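Side-chain contacts in N-acylethanolamine-hydrolyzing acid amidase subunit beta (Caenorhabditis elegans, PDB 6DY3), which probably degrades bioactive fatty acid amides such as N-palmitoylethanolamine to ethanolamine and free fatty acids, working as part of an alpha-beta heterodimer: residues B[108-113]-B[124-129]; B[5-10]-B[148-153]. All coordinates share one frame; numbering follows the deposited sequence.

Interaction 1 of 2, residues B[108-113]-B[124-129]; sequences EAVDAF and IIVAGI
In the layer where a helix covers the seven-stranded sheet of this Ntn-hydrolase fold, Phe113 and Val110 of helix 106-113 rest on Ile124 and Val126 of strand 122-127. The axes of 108-113 and 124-127 run nearly antiparallel (168°) and come within 9.5 Å of each other. Ile124 packs against one face of the Phe113 ring as a CH-pi partner: its CG2 is 3.9 Å from the ring centroid, over that face and offset toward the CG-CD2 rim. The other branch of Ile124 reaches back along the ring, CD1 lying 3.9 Å from Phe113 CD1. Val126 CG2 meets the ring obliquely at Phe113 CD2 (3.9 Å), while its second methyl, CG1, turns to Val110 CG2 at 4.1 Å; this fork spans one turn of helix. Phe113 CG stands anti to its carbonyl carbon (chi1 -67°), which lays the ring across the two strand residues. A serine in place of Phe113 would probably leave Ile124 CG2 and Val126 CG2 facing a gap where the ring had been. Phe95, Ile96 and Val99 of helix 92-102 also touch the Phe113 side chain, as do Val66 and Ile137 from strands 64-70 and 134-139, which flank strand 122-127.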
# COMPACT_ATOMS: atom_id res chain seq x y z
N GLU B 108 -5.74 -15.52 -9.40
CA GLU B 108 -5.11 -16.14 -8.24
C GLU B 108 -4.94 -15.13 -7.11
O GLU B 108 -5.17 -15.46 -5.94
CB GLU B 108 -3.76 -16.74 -8.63
CG GLU B 108 -3.87 -18.04 -9.40
CD GLU B 108 -2.53 -18.52 -9.93
OE1 GLU B 108 -1.71 -17.69 -10.37
OE2 GLU B 108 -2.29 -19.75 -9.89
N ALA B 109 -4.55 -13.90 -7.44
CA ALA B 109 -4.35 -12.89 -6.41
C ALA B 109 -5.67 -12.50 -5.75
O ALA B 109 -5.73 -12.32 -4.53
CB ALA B 109 -3.67 -11.66 -7.01
N VAL B 110 -6.74 -12.36 -6.55
CA VAL B 110 -8.03 -11.97 -5.99
C VAL B 110 -8.54 -13.01 -5.00
O VAL B 110 -9.08 -12.68 -3.94
CB VAL B 110 -9.05 -11.72 -7.12
CG1 VAL B 110 -10.44 -11.47 -6.55
CG2 VAL B 110 -8.61 -10.55 -7.98
N ASP B 111 -8.37 -14.29 -5.32
CA ASP B 111 -8.82 -15.33 -4.41
C ASP B 111 -8.00 -15.34 -3.12
O ASP B 111 -8.55 -15.52 -2.03
CB ASP B 111 -8.77 -16.70 -5.10
CG ASP B 111 -9.85 -16.85 -6.16
OD1 ASP B 111 -10.92 -16.22 -6.01
OD2 ASP B 111 -9.62 -17.58 -7.15
N ALA B 112 -6.69 -15.13 -3.23
CA ALA B 112 -5.84 -15.09 -2.05
C ALA B 112 -6.27 -13.98 -1.10
O ALA B 112 -6.31 -14.17 0.12
CB ALA B 112 -4.38 -14.92 -2.45
N PHE B 113 -6.60 -12.81 -1.65
CA PHE B 113 -7.05 -11.68 -0.85
C PHE B 113 -8.47 -11.87 -0.31
O PHE B 113 -8.87 -11.12 0.58
CB PHE B 113 -7.00 -10.38 -1.69
CG PHE B 113 -5.60 -9.93 -2.05
CD1 PHE B 113 -4.58 -9.94 -1.12
CD2 PHE B 113 -5.32 -9.49 -3.33
CE1 PHE B 113 -3.31 -9.53 -1.45
CE2 PHE B 113 -4.05 -9.07 -3.67
CZ PHE B 113 -3.04 -9.09 -2.73
N ILE B 124 -8.74 -3.73 -0.44
CA ILE B 124 -7.71 -4.21 -1.35
C ILE B 124 -8.23 -4.01 -2.76
O ILE B 124 -9.25 -4.59 -3.14
CB ILE B 124 -7.35 -5.68 -1.08
CG1 ILE B 124 -6.85 -5.84 0.36
CG2 ILE B 124 -6.30 -6.15 -2.07
CD1 ILE B 124 -6.60 -7.26 0.78
N ILE B 125 -7.53 -3.18 -3.53
CA ILE B 125 -7.92 -2.85 -4.90
C ILE B 125 -6.96 -3.56 -5.83
O ILE B 125 -5.74 -3.38 -5.74
CB ILE B 125 -7.90 -1.33 -5.14
CG1 ILE B 125 -8.97 -0.63 -4.29
CG2 ILE B 125 -8.11 -1.01 -6.61
CD1 ILE B 125 -8.53 -0.29 -2.88
N VAL B 126 -7.51 -4.37 -6.73
CA VAL B 126 -6.71 -5.20 -7.63
C VAL B 126 -7.11 -4.88 -9.07
O VAL B 126 -8.31 -4.75 -9.38
CB VAL B 126 -6.91 -6.70 -7.34
CG1 VAL B 126 -5.87 -7.53 -8.09
CG2 VAL B 126 -6.84 -6.97 -5.84
N ALA B 127 -6.12 -4.75 -9.94
CA ALA B 127 -6.33 -4.46 -11.35
C ALA B 127 -5.66 -5.53 -12.19
O ALA B 127 -4.55 -5.98 -11.89
CB ALA B 127 -5.76 -3.08 -11.71
N GLY B 128 -6.34 -5.95 -13.26
CA GLY B 128 -5.85 -7.02 -14.10
C GLY B 128 -5.59 -6.60 -15.54
O GLY B 128 -5.21 -5.46 -15.81
N ILE B 129 -5.80 -7.54 -16.47
CA ILE B 129 -5.48 -7.32 -17.87
C ILE B 129 -6.66 -7.69 -18.76
O ILE B 129 -6.86 -7.09 -19.82
CB ILE B 129 -4.22 -8.11 -18.27
CG1 ILE B 129 -4.46 -9.61 -18.07
CG2 ILE B 129 -3.02 -7.62 -17.45
CD1 ILE B 129 -3.24 -10.49 -18.33

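Interaction 2 of 2, residues B[5-10]-B[148-153]; sequences VAQNSA and YPLNVD
The strand holding Val5 and Gln7 passes the bend holding Leu150 and Val152 without pairing its backbone to it: the nearest CA atoms, those of Gln7 and Val152, are 7.5 Å apart, and side chains fill the interval. Leu150, just past strand 145-149, sends CD1 between the two strand residues. Leu150 CD1 lies 4.1 Å from Val5 CG1. The same Leu150 CD1 is 4.0 Å from Gln7 CB, so one leucine branch serves both residues of segment 5-10 that it touches. Leu150 CG is anti to its carbonyl carbon (chi1 -75°), which directs the branch at the strand. Val152 covers the next part of the glutamine. Val152 CG1 is 4.0 Å from Gln7 CD and comes closest at Gln7 OE1, 3.4 Å away, and the two side chains cross at about a right angle. Gln7 itself is extended, CG anti to the backbone N (chi1 -174°) and CD anti to CA (chi2 177°), a shape that carries the amide past Leu150 to the valine.

The amide is gripped at both ends by backbone groups of two turns: OE1 accepts a hydrogen bond from Asn132 N, and NE2 donates one to Gly11 O. Asn132 also takes the backbone N of Val152 on its OD1, so a single residue of the turn between strands 122-127 and 134-139 ties the two segments together indirectly. Between the segments themselves the contact is van der Waals packing, Leu150 CD1 mainly on the stem of Gln7 and Val152 CG1 also against its amide. The buried polar atoms OE1 and NE2 are satisfied by the turns nearby, an arrangement that probably fixes the rotation of the amide.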
# COMPACT_ATOMS: atom_id res chain seq x y z
N VAL B 5 -9.45 2.24 -9.98
CA VAL B 5 -9.25 1.30 -11.07
C VAL B 5 -10.29 1.60 -12.14
O VAL B 5 -11.47 1.75 -11.83
CB VAL B 5 -9.37 -0.16 -10.60
CG1 VAL B 5 -9.59 -1.11 -11.78
CG2 VAL B 5 -8.12 -0.55 -9.84
N ALA B 6 -9.84 1.69 -13.40
CA ALA B 6 -10.72 2.02 -14.51
C ALA B 6 -10.33 1.22 -15.75
O ALA B 6 -9.14 1.00 -16.01
CB ALA B 6 -10.66 3.53 -14.84
N GLN B 7 -11.34 0.78 -16.50
CA GLN B 7 -11.12 0.10 -17.77
C GLN B 7 -11.74 0.94 -18.89
O GLN B 7 -12.94 1.21 -18.87
CB GLN B 7 -11.72 -1.31 -17.76
CG GLN B 7 -11.39 -2.10 -19.00
CD GLN B 7 -11.92 -3.52 -18.96
OE1 GLN B 7 -12.69 -3.90 -18.08
NE2 GLN B 7 -11.49 -4.32 -19.92
N ASN B 8 -10.91 1.35 -19.85
CA ASN B 8 -11.39 2.21 -20.91
C ASN B 8 -12.11 1.39 -21.98
O ASN B 8 -12.26 0.17 -21.87
CB ASN B 8 -10.24 3.02 -21.51
CG ASN B 8 -9.17 2.15 -22.14
OD1 ASN B 8 -9.40 0.97 -22.43
ND2 ASN B 8 -8.00 2.72 -22.36
N SER B 9 -12.57 2.07 -23.03
CA SER B 9 -13.30 1.40 -24.09
C SER B 9 -12.43 0.37 -24.80
O SER B 9 -12.90 -0.70 -25.19
CB SER B 9 -13.84 2.42 -25.09
OG SER B 9 -14.68 3.36 -24.45
N ALA B 10 -11.14 0.68 -24.96
CA ALA B 10 -10.21 -0.24 -25.62
C ALA B 10 -9.90 -1.47 -24.78
O ALA B 10 -9.23 -2.38 -25.28
CB ALA B 10 -8.91 0.48 -25.95
N TYR B 148 -16.36 -6.38 -5.18
CA TYR B 148 -17.16 -5.52 -6.05
C TYR B 148 -16.38 -5.32 -7.34
O TYR B 148 -15.48 -4.47 -7.39
CB TYR B 148 -17.47 -4.18 -5.37
CG TYR B 148 -18.10 -4.33 -4.01
CD1 TYR B 148 -17.32 -4.40 -2.86
CD2 TYR B 148 -19.48 -4.40 -3.88
CE1 TYR B 148 -17.90 -4.54 -1.61
CE2 TYR B 148 -20.07 -4.54 -2.63
CZ TYR B 148 -19.28 -4.60 -1.50
OH TYR B 148 -19.86 -4.74 -0.26
N PRO B 149 -16.68 -6.08 -8.39
CA PRO B 149 -15.87 -6.02 -9.61
C PRO B 149 -16.37 -4.98 -10.61
O PRO B 149 -17.43 -4.37 -10.45
CB PRO B 149 -16.02 -7.44 -10.18
CG PRO B 149 -17.33 -7.95 -9.62
CD PRO B 149 -17.81 -7.01 -8.55
N LEU B 150 -15.57 -4.79 -11.65
CA LEU B 150 -15.96 -3.94 -12.77
C LEU B 150 -17.08 -4.60 -13.57
O LEU B 150 -17.17 -5.82 -13.68
CB LEU B 150 -14.76 -3.68 -13.69
CG LEU B 150 -13.69 -2.70 -13.22
CD1 LEU B 150 -12.50 -2.73 -14.15
CD2 LEU B 150 -14.26 -1.29 -13.15
N ASN B 151 -17.97 -3.75 -14.11
CA ASN B 151 -19.08 -4.20 -14.95
C ASN B 151 -19.19 -3.21 -16.12
O ASN B 151 -20.08 -2.35 -16.16
CB ASN B 151 -20.37 -4.30 -14.15
CG ASN B 151 -21.42 -5.15 -14.84
OD1 ASN B 151 -21.36 -5.39 -16.05
ND2 ASN B 151 -22.40 -5.61 -14.07
N VAL B 152 -18.28 -3.34 -17.09
CA VAL B 152 -18.21 -2.36 -18.17
C VAL B 152 -19.49 -2.38 -19.00
O VAL B 152 -19.92 -1.34 -19.51
CB VAL B 152 -16.97 -2.60 -19.05
CG1 VAL B 152 -15.69 -2.30 -18.27
CG2 VAL B 152 -16.96 -4.03 -19.60
N ASP B 153 -20.11 -3.55 -19.15
CA ASP B 153 -21.34 -3.63 -19.93
C ASP B 153 -22.51 -2.95 -19.22
O ASP B 153 -23.46 -2.54 -19.89
CB ASP B 153 -21.67 -5.08 -20.25
CG ASP B 153 -20.66 -5.72 -21.20
OD1 ASP B 153 -19.95 -4.98 -21.92
OD2 ASP B 153 -20.59 -6.96 -21.23

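Overall arrangement
Both contacts are buried and both belong to the layered Ntn-hydrolase fold, but they lie at different interfaces. Interaction 1 joins an outer helix to one face of the seven-stranded sheet; interaction 2 joins the bend that follows strand 145-149, an edge strand of that sheet within this chain, to strand 2-7 of the five-stranded sheet. They meet through strand 122-127, whose Ile125 and Ala127 point away from the helix and touch Val5. The centre of interaction 1 is about 10 Å from the centre of the chain, that of interaction 2 about 16 Å. Interaction 1 uses aromatic and aliphatic groups alone, whereas interaction 2 includes a glutamine anchored by turns. Strand 2-7 directly follows Cys1, the probable nucleophile.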